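PDB 5DS0: peptidase M42 from Thaumarchaeota archaeon SCGC AB-539-E09, which probably removes amino acids from the N termini of peptides as a dodecameric, cobalt-bound TET aminopeptidase of the M42 family. Local coordinates for residues I280-Q285 with I344-R349; S75-E80 with T143-A148; A38-V43 with T50-G55; P59-A64 with K348-E353. All blocks are in the same frame, centred on the assembly; numbering follows the deposited sequence.

Contact 1 of 4, residues I280-Q285 with I344-R349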
loop_
_atom_site.group_PDB
_atom_site.type_symbol
_atom_site.label_atom_id
_atom_site.label_comp_id
_atom_site.label_asym_id
_atom_site.label_seq_id
_atom_site.Cartn_x
_atom_site.Cartn_y
_atom_site.Cartn_z
ATOM N N ILE C 280 12.181 21.217 46.060
ATOM C CA ILE C 280 13.084 20.087 46.169
ATOM C C ILE C 280 13.775 20.071 47.532
ATOM O O ILE C 280 13.897 19.004 48.149
ATOM C CB ILE C 280 14.132 20.075 45.031
ATOM C CG1 ILE C 280 13.457 19.682 43.714
ATOM C CG2 ILE C 280 15.250 19.086 45.315
ATOM C CD1 ILE C 280 14.266 20.007 42.479
ATOM N N ASN C 281 14.202 21.244 48.002
ATOM C CA ASN C 281 14.916 21.349 49.280
ATOM C C ASN C 281 14.001 21.178 50.472
ATOM O O ASN C 281 14.345 20.479 51.421
ATOM C CB ASN C 281 15.655 22.673 49.396
ATOM C CG ASN C 281 16.760 22.807 48.363
ATOM O OD1 ASN C 281 17.255 21.819 47.804
ATOM N ND2 ASN C 281 17.140 24.045 48.075
ATOM N N VAL C 282 12.829 21.796 50.423
ATOM C CA VAL C 282 11.876 21.627 51.496
ATOM C C VAL C 282 11.550 20.147 51.682
ATOM O O VAL C 282 11.476 19.657 52.813
ATOM C CB VAL C 282 10.597 22.435 51.243
ATOM C CG1 VAL C 282 9.489 22.036 52.216
ATOM C CG2 VAL C 282 10.894 23.925 51.372
ATOM N N ALA C 283 11.373 19.437 50.571
ATOM C CA ALA C 283 11.047 18.018 50.612
ATOM C C ALA C 283 12.192 17.195 51.186
ATOM O O ALA C 283 11.968 16.308 52.000
ATOM C CB ALA C 283 10.683 17.518 49.226
ATOM N N LYS C 284 13.411 17.497 50.762
ATOM C CA LYS C 284 14.597 16.789 51.249
ATOM C C LYS C 284 14.782 16.983 52.744
ATOM O O LYS C 284 15.076 16.039 53.468
ATOM C CB LYS C 284 15.853 17.283 50.537
ATOM C CG LYS C 284 17.044 16.390 50.770
ATOM C CD LYS C 284 18.327 17.007 50.262
ATOM C CE LYS C 284 19.457 15.993 50.383
ATOM N NZ LYS C 284 20.786 16.621 50.145
ATOM N N GLN C 285 14.625 18.226 53.179
ATOM C CA GLN C 285 14.752 18.609 54.569
ATOM C C GLN C 285 13.675 17.965 55.435
ATOM O O GLN C 285 13.957 17.531 56.548
ATOM C CB GLN C 285 14.688 20.126 54.672
ATOM C CG GLN C 285 14.934 20.703 56.060
ATOM C CD GLN C 285 14.677 22.206 56.110
ATOM O OE1 GLN C 285 13.835 22.742 55.363
ATOM N NE2 GLN C 285 15.374 22.890 57.016
ATOM N N ILE C 344 1.982 21.489 53.205
ATOM C CA ILE C 344 2.011 22.178 54.483
ATOM C C ILE C 344 3.395 22.767 54.762
ATOM O O ILE C 344 3.512 23.946 55.089
ATOM C CB ILE C 344 1.558 21.244 55.617
ATOM C CG1 ILE C 344 0.042 21.010 55.515
ATOM C CG2 ILE C 344 1.901 21.822 56.980
ATOM C CD1 ILE C 344 -0.501 19.906 56.398
ATOM N N GLU C 345 4.439 21.956 54.612
ATOM C CA GLU C 345 5.799 22.435 54.835
ATOM C C GLU C 345 6.126 23.616 53.939
ATOM O O GLU C 345 6.823 24.535 54.346
ATOM C CB GLU C 345 6.823 21.327 54.595
ATOM C CG GLU C 345 6.732 20.135 55.531
ATOM C CD GLU C 345 6.602 20.532 56.985
ATOM O OE1 GLU C 345 7.531 21.172 57.530
ATOM O OE2 GLU C 345 5.583 20.169 57.593
ATOM N N LEU C 346 5.659 23.577 52.702
ATOM C CA LEU C 346 5.920 24.667 51.765
ATOM C C LEU C 346 5.246 25.932 52.248
ATOM O O LEU C 346 5.881 26.978 52.352
ATOM C CB LEU C 346 5.404 24.329 50.373
ATOM C CG LEU C 346 6.102 23.169 49.675
ATOM C CD1 LEU C 346 5.348 22.825 48.409
ATOM C CD2 LEU C 346 7.542 23.504 49.349
ATOM N N ILE C 347 3.968 25.822 52.565
ATOM C CA ILE C 347 3.198 26.968 53.015
ATOM C C ILE C 347 3.789 27.600 54.280
ATOM O O ILE C 347 3.811 28.819 54.410
ATOM C CB ILE C 347 1.723 26.565 53.230
ATOM C CG1 ILE C 347 1.070 26.295 51.882
ATOM C CG2 ILE C 347 0.939 27.646 53.962
ATOM C CD1 ILE C 347 -0.186 25.477 51.983
ATOM N N LYS C 348 4.237 26.771 55.219
ATOM C CA LYS C 348 4.907 27.264 56.415
ATOM C C LYS C 348 6.049 28.215 56.089
ATOM O O LYS C 348 6.218 29.222 56.768
ATOM C CB LYS C 348 5.438 26.105 57.256
ATOM C CG LYS C 348 4.389 25.490 58.175
ATOM C CD LYS C 348 4.809 24.185 58.851
ATOM C CE LYS C 348 5.869 24.408 59.901
ATOM N NZ LYS C 348 6.581 23.132 60.174
ATOM N N ARG C 349 6.802 27.917 55.028
ATOM C CA ARG C 349 8.031 28.645 54.705
ATOM C C ARG C 349 7.911 29.709 53.610
ATOM O O ARG C 349 8.885 30.401 53.301
ATOM C CB ARG C 349 9.114 27.655 54.307
ATOM C CG ARG C 349 9.610 26.784 55.444
ATOM C CD ARG C 349 10.436 25.618 54.903
ATOM N NE ARG C 349 10.899 24.717 55.954
ATOM C CZ ARG C 349 10.126 23.868 56.633
ATOM N NH1 ARG C 349 8.815 23.777 56.395
ATOM N NH2 ARG C 349 10.669 23.107 57.576
#
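Val282 alone carries most of this helix-helix contact, meeting Glu345, Leu346 and Arg349 at once. Helices 273-285 and 333-349 pack beside the large mixed sheet of the M42 catalytic domain. Over these segments their axes pass 9.9 Å apart, and their directions differ by 116°. No hydrogen bond joins the two segments. The methyls of Val282 part toward different residues. CG1 stands anti to the backbone N (chi1 168°) and meets Glu345 CB at 3.6 Å. CG2 lies 3.9 Å from Arg349 CD, and the two side chains run antiparallel past each other. Leu346 CD2 lies against both methyls and sits 3.8 Å from Val282 CB. Leu346 also packs on Phe278 and Val279, earlier in helix 273-285. At the outer edge Gln285 OE1 comes obliquely to the guanidinium of Arg349, 3.6 Å from NE. The amide is turned 61° from the guanidinium plane. Glu345 starts toward Val282, but its chain bends and carries the carboxylate away to the charged groups of its own helix. Lys348 NZ makes a weak salt bridge there. Arg349 NH1 gives to Glu345 O at 3.0 Å, in the guanidinium plane. It also meets Glu345 OE1 at 3.1 Å, coming from above the carboxylate plane.

Contact 2 of 4, residues S75-E80 with T143-A148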
loop_
_atom_site.group_PDB
_atom_site.type_symbol
_atom_site.label_atom_id
_atom_site.label_comp_id
_atom_site.label_asym_id
_atom_site.label_seq_id
_atom_site.Cartn_x
_atom_site.Cartn_y
_atom_site.Cartn_z
ATOM N N SER C 75 -25.582 14.181 22.503
ATOM C CA SER C 75 -25.610 14.949 21.251
ATOM C C SER C 75 -26.858 14.685 20.406
ATOM O O SER C 75 -27.172 15.475 19.533
ATOM C CB SER C 75 -24.334 14.705 20.434
ATOM O OG SER C 75 -24.280 13.399 19.896
ATOM N N SER C 76 -27.564 13.580 20.667
ATOM C CA SER C 76 -28.840 13.285 19.998
ATOM C C SER C 76 -29.496 12.039 20.553
ATOM O O SER C 76 -28.856 11.247 21.243
ATOM C CB SER C 76 -28.637 13.079 18.502
ATOM O OG SER C 76 -28.306 11.733 18.198
ATOM N N ILE C 77 -30.785 11.892 20.262
ATOM C CA ILE C 77 -31.504 10.645 20.487
ATOM C C ILE C 77 -31.871 10.086 19.122
ATOM O O ILE C 77 -32.577 10.727 18.368
ATOM C CB ILE C 77 -32.807 10.829 21.297
ATOM C CG1 ILE C 77 -32.517 11.355 22.695
ATOM C CG2 ILE C 77 -33.558 9.517 21.432
ATOM C CD1 ILE C 77 -32.606 12.860 22.781
ATOM N N SER C 78 -31.408 8.874 18.822
ATOM C CA SER C 78 -31.730 8.226 17.554
ATOM C C SER C 78 -33.156 7.705 17.593
ATOM O O SER C 78 -33.733 7.504 18.665
ATOM C CB SER C 78 -30.767 7.079 17.268
ATOM O OG SER C 78 -31.146 5.914 17.982
ATOM N N LYS C 79 -33.700 7.454 16.410
ATOM C CA LYS C 79 -35.074 6.984 16.289
ATOM C C LYS C 79 -35.297 5.636 17.009
ATOM O O LYS C 79 -36.422 5.330 17.396
ATOM C CB LYS C 79 -35.511 6.966 14.826
ATOM C CG LYS C 79 -34.962 5.812 14.011
ATOM C CD LYS C 79 -35.267 5.950 12.531
ATOM C CE LYS C 79 -34.231 5.215 11.719
ATOM N NZ LYS C 79 -34.813 4.668 10.477
ATOM N N GLU C 80 -34.233 4.863 17.231
ATOM C CA GLU C 80 -34.346 3.562 17.904
ATOM C C GLU C 80 -34.154 3.618 19.423
ATOM O O GLU C 80 -34.281 2.590 20.084
ATOM C CB GLU C 80 -33.351 2.543 17.313
ATOM C CG GLU C 80 -33.392 2.391 15.793
ATOM C CD GLU C 80 -32.474 3.368 15.057
ATOM O OE1 GLU C 80 -32.166 4.457 15.606
ATOM O OE2 GLU C 80 -32.046 3.043 13.921
ATOM N N THR C 143 -36.240 1.028 23.611
ATOM C CA THR C 143 -36.602 0.324 22.372
ATOM C C THR C 143 -37.188 1.260 21.306
ATOM O O THR C 143 -37.605 0.801 20.259
ATOM C CB THR C 143 -37.603 -0.824 22.652
ATOM O OG1 THR C 143 -38.748 -0.299 23.322
ATOM C CG2 THR C 143 -36.979 -1.893 23.528
ATOM N N SER C 144 -37.212 2.562 21.576
ATOM C CA SER C 144 -37.753 3.552 20.642
ATOM C C SER C 144 -37.380 4.959 21.111
ATOM O O SER C 144 -37.124 5.178 22.293
ATOM C CB SER C 144 -39.280 3.441 20.555
ATOM O OG SER C 144 -39.890 3.778 21.791
ATOM N N GLU C 145 -37.409 5.915 20.190
ATOM C CA GLU C 145 -37.181 7.323 20.526
ATOM C C GLU C 145 -38.081 7.834 21.660
ATOM O O GLU C 145 -37.651 8.662 22.452
ATOM C CB GLU C 145 -37.379 8.196 19.285
ATOM C CG GLU C 145 -37.149 9.687 19.517
ATOM C CD GLU C 145 -37.180 10.511 18.241
ATOM O OE1 GLU C 145 -37.238 9.930 17.129
ATOM O OE2 GLU C 145 -37.162 11.757 18.348
ATOM N N GLU C 146 -39.315 7.329 21.738
ATOM C CA GLU C 146 -40.293 7.748 22.761
ATOM C C GLU C 146 -39.925 7.176 24.125
ATOM O O GLU C 146 -39.917 7.900 25.125
ATOM C CB GLU C 146 -41.728 7.325 22.369
ATOM C CG GLU C 146 -42.343 8.163 21.251
ATOM C CD GLU C 146 -42.182 7.538 19.864
ATOM O OE1 GLU C 146 -41.218 6.758 19.631
ATOM O OE2 GLU C 146 -43.036 7.834 18.992
ATOM N N GLU C 147 -39.574 5.895 24.159
ATOM C CA GLU C 147 -39.213 5.228 25.406
ATOM C C GLU C 147 -37.960 5.872 26.014
ATOM O O GLU C 147 -37.799 5.956 27.240
ATOM C CB GLU C 147 -39.027 3.731 25.148
ATOM C CG GLU C 147 -38.976 2.865 26.391
ATOM C CD GLU C 147 -39.191 1.388 26.094
ATOM O OE1 GLU C 147 -40.361 0.986 25.970
ATOM O OE2 GLU C 147 -38.206 0.617 26.008
ATOM N N ALA C 148 -37.094 6.376 25.145
ATOM C CA ALA C 148 -35.903 7.119 25.561
ATOM C C ALA C 148 -36.251 8.469 26.142
ATOM O O ALA C 148 -35.698 8.863 27.158
ATOM C CB ALA C 148 -34.968 7.312 24.381
#
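Ile77 and Glu145 cross at about a right angle where the end of a strand meets the first turn of helix 145-150. Ile77 presents its CG2 branch, which lies anti to the backbone N (chi1 of CG1 -63°). This methyl touches Ala148 CB at 3.9 Å and Glu145 CG at 4.1 Å. Glu145 is extended, and its aliphatic part runs over the 78-79 backbone. Its CB lies 3.8 Å from Ser78 O, and its OE1 ends beside CA and CB of Lys79. The Lys79 side chain itself starts away from the helix. One backbone bond crosses the contact: Glu145 N gives to Lys79 O at 3.0 Å, bent to 137° at the hydrogen. Ser144 is the N-cap of the helix, its OG accepting from Glu147 N at 3.2 Å. Thr143 OG1 also bonds Glu147 OE2, which ties that side chain back to the residue before the cap. In the turn after the strand, Ser78 OG gives to Glu80 OE1 and also bonds Tyr82 N. The second subunit covers both parts: its Pro245 packs on Ser78 and Glu80, and its Gln169 on Glu147. Strand 71-77 belongs to the six-stranded antiparallel barrel. Ser75 and Ser76 form a classic beta bulge opposite Thr84 of strand 82-88, and Ile77, under helix 145-150, also packs on Leu83 of that strand.

Contact 3 of 4, residues A38-V43 with T50-G55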
loop_
_atom_site.group_PDB
_atom_site.type_symbol
_atom_site.label_atom_id
_atom_site.label_comp_id
_atom_site.label_asym_id
_atom_site.label_seq_id
_atom_site.Cartn_x
_atom_site.Cartn_y
_atom_site.Cartn_z
ATOM N N ALA C 38 -12.553 27.014 56.623
ATOM C CA ALA C 38 -12.124 28.152 55.824
ATOM C C ALA C 38 -12.593 29.445 56.461
ATOM O O ALA C 38 -13.712 29.530 56.955
ATOM C CB ALA C 38 -12.672 28.046 54.416
ATOM N N ASP C 39 -11.739 30.462 56.419
ATOM C CA ASP C 39 -12.074 31.764 56.976
ATOM C C ASP C 39 -13.015 32.534 56.047
ATOM O O ASP C 39 -13.751 33.399 56.493
ATOM C CB ASP C 39 -10.797 32.560 57.265
ATOM C CG ASP C 39 -9.862 31.839 58.250
ATOM O OD1 ASP C 39 -10.359 31.264 59.243
ATOM O OD2 ASP C 39 -8.624 31.840 58.032
ATOM N N GLU C 40 -13.012 32.200 54.763
ATOM C CA GLU C 40 -13.863 32.878 53.785
ATOM C C GLU C 40 -13.921 32.025 52.513
ATOM O O GLU C 40 -13.047 31.189 52.281
ATOM C CB GLU C 40 -13.298 34.268 53.485
ATOM C CG GLU C 40 -14.209 35.189 52.680
ATOM C CD GLU C 40 -13.512 36.480 52.235
ATOM O OE1 GLU C 40 -12.625 36.979 52.975
ATOM O OE2 GLU C 40 -13.863 37.000 51.144
ATOM N N VAL C 41 -14.964 32.216 51.710
ATOM C CA VAL C 41 -15.140 31.475 50.459
ATOM C C VAL C 41 -15.443 32.424 49.297
ATOM O O VAL C 41 -16.420 33.151 49.332
ATOM C CB VAL C 41 -16.303 30.468 50.570
ATOM C CG1 VAL C 41 -16.440 29.659 49.284
ATOM C CG2 VAL C 41 -16.120 29.549 51.769
ATOM N N VAL C 42 -14.615 32.403 48.264
ATOM C CA VAL C 42 -14.869 33.210 47.071
ATOM C C VAL C 42 -15.064 32.283 45.883
ATOM O O VAL C 42 -14.549 31.163 45.863
ATOM C CB VAL C 42 -13.736 34.230 46.768
ATOM C CG1 VAL C 42 -13.539 35.174 47.943
ATOM C CG2 VAL C 42 -12.421 33.542 46.427
ATOM N N VAL C 43 -15.784 32.765 44.877
ATOM C CA VAL C 43 -16.077 31.964 43.700
ATOM C C VAL C 43 -15.746 32.727 42.414
ATOM O O VAL C 43 -15.636 33.949 42.416
ATOM C CB VAL C 43 -17.562 31.501 43.702
ATOM C CG1 VAL C 43 -17.920 30.858 45.041
ATOM C CG2 VAL C 43 -18.502 32.653 43.388
ATOM N N THR C 50 -13.286 28.673 45.932
ATOM C CA THR C 50 -11.974 28.904 46.479
ATOM C C THR C 50 -12.095 29.203 47.980
ATOM O O THR C 50 -12.871 30.050 48.391
ATOM C CB THR C 50 -11.300 30.098 45.759
ATOM O OG1 THR C 50 -11.339 29.911 44.331
ATOM C CG2 THR C 50 -9.852 30.273 46.215
ATOM N N PHE C 51 -11.285 28.520 48.778
ATOM C CA PHE C 51 -11.328 28.614 50.222
ATOM C C PHE C 51 -10.113 29.345 50.725
ATOM O O PHE C 51 -8.986 28.971 50.401
ATOM C CB PHE C 51 -11.338 27.214 50.815
ATOM C CG PHE C 51 -12.428 26.354 50.275
ATOM C CD1 PHE C 51 -13.733 26.546 50.697
ATOM C CD2 PHE C 51 -12.167 25.379 49.331
ATOM C CE1 PHE C 51 -14.760 25.766 50.195
ATOM C CE2 PHE C 51 -13.183 24.591 48.833
ATOM C CZ PHE C 51 -14.482 24.781 49.265
ATOM N N ILE C 52 -10.339 30.368 51.540
ATOM C CA ILE C 52 -9.262 31.220 52.033
ATOM C C ILE C 52 -8.947 30.924 53.488
ATOM O O ILE C 52 -9.836 30.900 54.340
ATOM C CB ILE C 52 -9.619 32.703 51.890
ATOM C CG1 ILE C 52 -10.009 33.003 50.437
ATOM C CG2 ILE C 52 -8.448 33.576 52.312
ATOM C CD1 ILE C 52 -10.582 34.388 50.208
ATOM N N ALA C 53 -7.672 30.669 53.761
ATOM C CA ALA C 53 -7.151 30.581 55.124
ATOM C C ALA C 53 -6.278 31.810 55.350
ATOM O O ALA C 53 -5.212 31.932 54.743
ATOM C CB ALA C 53 -6.354 29.297 55.315
ATOM N N LYS C 54 -6.750 32.719 56.208
ATOM C CA LYS C 54 -6.136 34.031 56.379
ATOM C C LYS C 54 -4.832 33.993 57.153
ATOM O O LYS C 54 -4.575 33.114 57.965
ATOM C CB LYS C 54 -7.100 35.014 57.040
ATOM C CG LYS C 54 -8.251 35.470 56.147
ATOM C CD LYS C 54 -8.934 36.734 56.696
ATOM C CE LYS C 54 -10.335 36.989 56.116
ATOM N NZ LYS C 54 -10.459 36.743 54.641
ATOM N N GLY C 55 -3.996 34.964 56.832
ATOM C CA GLY C 55 -2.732 35.217 57.508
ATOM C C GLY C 55 -2.321 36.591 57.013
ATOM O O GLY C 55 -3.155 37.497 56.949
#
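Val42 and Ile52, with the carbon atoms of Thr50, make the apolar centre on one face of this strand pair. Val42 CG1 meets Ile52 CD1 at 3.8 Å, the two side chains crossing at about a right angle. With CG1 anti to the carbonyl carbon (chi1 -59°), Val42 turns its other methyl, CG2, to Thr50 CB. The hydroxyl of Thr50 bonds Ser209 of strand 205-211. On the other face Val41 and Phe51 run alongside each other. Val41 CG2 and Ala38 CB both approach the Phe51 ring obliquely, and Phe51 packs on Cys30 and Met34 of helix 24-34. Between the faces runs the backbone pairing. Val42 and Thr50 exchange two bonds as a hydrogen-bonded pair. Val41 and Phe51 are a non-hydrogen-bonded pair, where Val41 CA makes a CA-H...O contact to Thr50 O at 3.4 Å. Ile52 N gives a nearly straight bond to Glu40 O, 2.9 Å and 172°. Ile52 O accepts from Asp39 N at 2.9 Å and, weakly, from Glu40 N. At the polar edge Lys54 is gripped at both ends. Its N gives to the anti lone pair of Asp39 OD2 at 2.8 Å, and its NZ forms a salt bridge with Glu40 OE1 at 2.7 Å. Glu40 CD lies 4.1 Å from Ile52 CD1. Lys54 NZ is likely to lose its charged mate, and Ile52 CD1 its cover, if an alanine stands at Glu40. Asp39 and Glu40 share Ile52 as their partner, a classic beta bulge at the open end of an antiparallel beta hairpin.

Contact 4 of 4, residues P59-A64 with K348-E353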
loop_
_atom_site.group_PDB
_atom_site.type_symbol
_atom_site.label_atom_id
_atom_site.label_comp_id
_atom_site.label_asym_id
_atom_site.label_seq_id
_atom_site.Cartn_x
_atom_site.Cartn_y
_atom_site.Cartn_z
ATOM N N PRO C 59 2.341 37.309 51.120
ATOM C CA PRO C 59 1.995 36.877 49.759
ATOM C C PRO C 59 0.751 36.015 49.700
ATOM O O PRO C 59 0.411 35.348 50.677
ATOM C CB PRO C 59 3.202 36.036 49.349
ATOM C CG PRO C 59 3.697 35.462 50.635
ATOM C CD PRO C 59 3.373 36.448 51.725
ATOM N N ARG C 60 0.077 36.041 48.560
ATOM C CA ARG C 60 -1.065 35.173 48.324
ATOM C C ARG C 60 -0.605 33.885 47.644
ATOM O O ARG C 60 -0.046 33.922 46.543
ATOM C CB ARG C 60 -2.098 35.874 47.451
ATOM C CG ARG C 60 -2.681 37.118 48.074
ATOM C CD ARG C 60 -3.799 37.683 47.217
ATOM N NE ARG C 60 -4.329 38.927 47.776
ATOM C CZ ARG C 60 -5.349 39.614 47.269
ATOM N NH1 ARG C 60 -5.987 39.193 46.182
ATOM N NH2 ARG C 60 -5.747 40.732 47.860
ATOM N N ILE C 61 -0.832 32.760 48.322
ATOM C CA ILE C 61 -0.530 31.435 47.784
ATOM C C ILE C 61 -1.801 30.846 47.186
ATOM O O ILE C 61 -2.798 30.692 47.880
ATOM C CB ILE C 61 -0.077 30.417 48.861
ATOM C CG1 ILE C 61 0.865 31.027 49.896
ATOM C CG2 ILE C 61 0.586 29.229 48.207
ATOM C CD1 ILE C 61 2.122 31.617 49.332
ATOM N N LEU C 62 -1.757 30.494 45.912
ATOM C CA LEU C 62 -2.878 29.819 45.279
ATOM C C LEU C 62 -2.561 28.339 45.129
ATOM O O LEU C 62 -1.582 27.989 44.465
ATOM C CB LEU C 62 -3.172 30.438 43.913
ATOM C CG LEU C 62 -4.234 29.746 43.056
ATOM C CD1 LEU C 62 -5.523 29.518 43.819
ATOM C CD2 LEU C 62 -4.517 30.560 41.809
HETATM N N MSE C 63 -3.371 27.488 45.751
HETATM C CA MSE C 63 -3.331 26.065 45.486
HETATM C C MSE C 63 -4.541 25.707 44.694
HETATM O O MSE C 63 -5.647 26.095 45.048
HETATM C CB MSE C 63 -3.406 25.253 46.747
HETATM C CG MSE C 63 -2.152 25.375 47.589
HETATM SE SE MSE C 63 -2.175 23.871 48.867
HETATM C CE MSE C 63 -3.532 24.540 50.130
ATOM N N ALA C 64 -4.368 24.947 43.623
ATOM C CA ALA C 64 -5.484 24.629 42.752
ATOM C C ALA C 64 -5.512 23.164 42.385
ATOM O O ALA C 64 -4.476 22.588 42.060
ATOM C CB ALA C 64 -5.411 25.465 41.492
ATOM N N LYS C 348 4.237 26.771 55.219
ATOM C CA LYS C 348 4.907 27.264 56.415
ATOM C C LYS C 348 6.049 28.215 56.089
ATOM O O LYS C 348 6.218 29.222 56.768
ATOM C CB LYS C 348 5.438 26.105 57.256
ATOM C CG LYS C 348 4.389 25.490 58.175
ATOM C CD LYS C 348 4.809 24.185 58.851
ATOM C CE LYS C 348 5.869 24.408 59.901
ATOM N NZ LYS C 348 6.581 23.132 60.174
ATOM N N ARG C 349 6.802 27.917 55.028
ATOM C CA ARG C 349 8.031 28.645 54.705
ATOM C C ARG C 349 7.911 29.709 53.610
ATOM O O ARG C 349 8.885 30.401 53.301
ATOM C CB ARG C 349 9.114 27.655 54.307
ATOM C CG ARG C 349 9.610 26.784 55.444
ATOM C CD ARG C 349 10.436 25.618 54.903
ATOM N NE ARG C 349 10.899 24.717 55.954
ATOM C CZ ARG C 349 10.126 23.868 56.633
ATOM N NH1 ARG C 349 8.815 23.777 56.395
ATOM N NH2 ARG C 349 10.669 23.107 57.576
ATOM N N LEU C 350 6.734 29.850 53.017
ATOM C CA LEU C 350 6.557 30.812 51.917
ATOM C C LEU C 350 6.191 32.202 52.437
ATOM O O LEU C 350 5.049 32.636 52.319
ATOM C CB LEU C 350 5.505 30.316 50.911
ATOM C CG LEU C 350 5.933 29.194 49.958
ATOM C CD1 LEU C 350 4.723 28.618 49.249
ATOM C CD2 LEU C 350 6.948 29.676 48.931
ATOM N N ASP C 351 7.169 32.880 53.038
ATOM C CA ASP C 351 6.974 34.257 53.511
ATOM C C ASP C 351 7.219 35.235 52.365
ATOM O O ASP C 351 7.666 34.833 51.297
ATOM C CB ASP C 351 7.864 34.569 54.731
ATOM C CG ASP C 351 9.343 34.303 54.480
ATOM O OD1 ASP C 351 9.738 34.138 53.309
ATOM O OD2 ASP C 351 10.116 34.261 55.454
ATOM N N LEU C 352 6.930 36.513 52.594
ATOM C CA LEU C 352 7.071 37.529 51.554
ATOM C C LEU C 352 8.484 37.595 50.974
ATOM O O LEU C 352 8.662 37.744 49.772
ATOM C CB LEU C 352 6.663 38.908 52.087
ATOM C CG LEU C 352 6.525 40.024 51.033
ATOM C CD1 LEU C 352 5.327 39.811 50.107
ATOM C CD2 LEU C 352 6.439 41.395 51.697
ATOM N N GLU C 353 9.490 37.479 51.830
ATOM C CA GLU C 353 10.881 37.606 51.388
ATOM C C GLU C 353 11.303 36.465 50.451
ATOM O O GLU C 353 11.899 36.706 49.401
ATOM C CB GLU C 353 11.808 37.698 52.600
ATOM C CG GLU C 353 13.292 37.723 52.251
ATOM C CD GLU C 353 14.191 37.716 53.479
ATOM O OE1 GLU C 353 13.677 37.565 54.612
ATOM O OE2 GLU C 353 15.421 37.853 53.308
#
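Pro59 and Ile61 make the van der Waals contacts that join the start of strand 60-66 to the link between helices 333-349 and 352-356. Pro59 follows a cis peptide bond and lays the CG-CD side of its ring along the backbone of residues 350-352. CG lies 3.6 Å from Leu350 O and CD 3.7 Å from Leu352 N. Leu352 adds its side chain, with CB at 4.1 Å from Pro59 CD. Deeper in, Ile61 and Leu350 meet obliquely through aliphatic branches. Ile61 CD1 reaches both CB and CD1 of Leu350, each at 4.0 Å. Ile61 folds back at its second torsion (chi2 -58°), which swings CD1 into this position. Leu350 also packs on Phe278 of helix 273-285. The link itself is an inverse gamma turn centred on Leu350, followed by Asp351 as the N-cap of helix 352-356. Replacing Pro59 by alanine removes the ring that favours the cis peptide, which is then likely to turn trans and leave a gap against the Leu350 carbonyl. No hydrogen bond crosses between the segments. Leu350 O accepts from Asn204 ND2, and Asp351 OD1 bonds Thr354 OG1. Backbone bonds set strand 60-66 between its parallel neighbours in the mixed sheet, Ile61 pairing with Thr205 and Tyr207 on strand 205-211 and Arg60 with Val232 on strand 232-240.

From the N terminus, contact 3 comes first and closes the short hairpin at one end of the mixed sheet. Contact 4 opens next, at residues 59-64, and is closed only near the C terminus, so its loop holds most of the chain. Contact 2 is nested inside that loop. It belongs to the barrel, with its centre about 53 Å from that of contact 4. Contact 1 opens at residues 280-285 and ends on the same stretch as contact 4, whose second segment runs from the end of helix 333-349 into helix 352-356. These two touch where Ile347 CD1 meets Met63 CE. Contacts 3, 2 and 1 follow in series without crossing. Contacts 1, 3 and 4 tie together the mixed-sheet part.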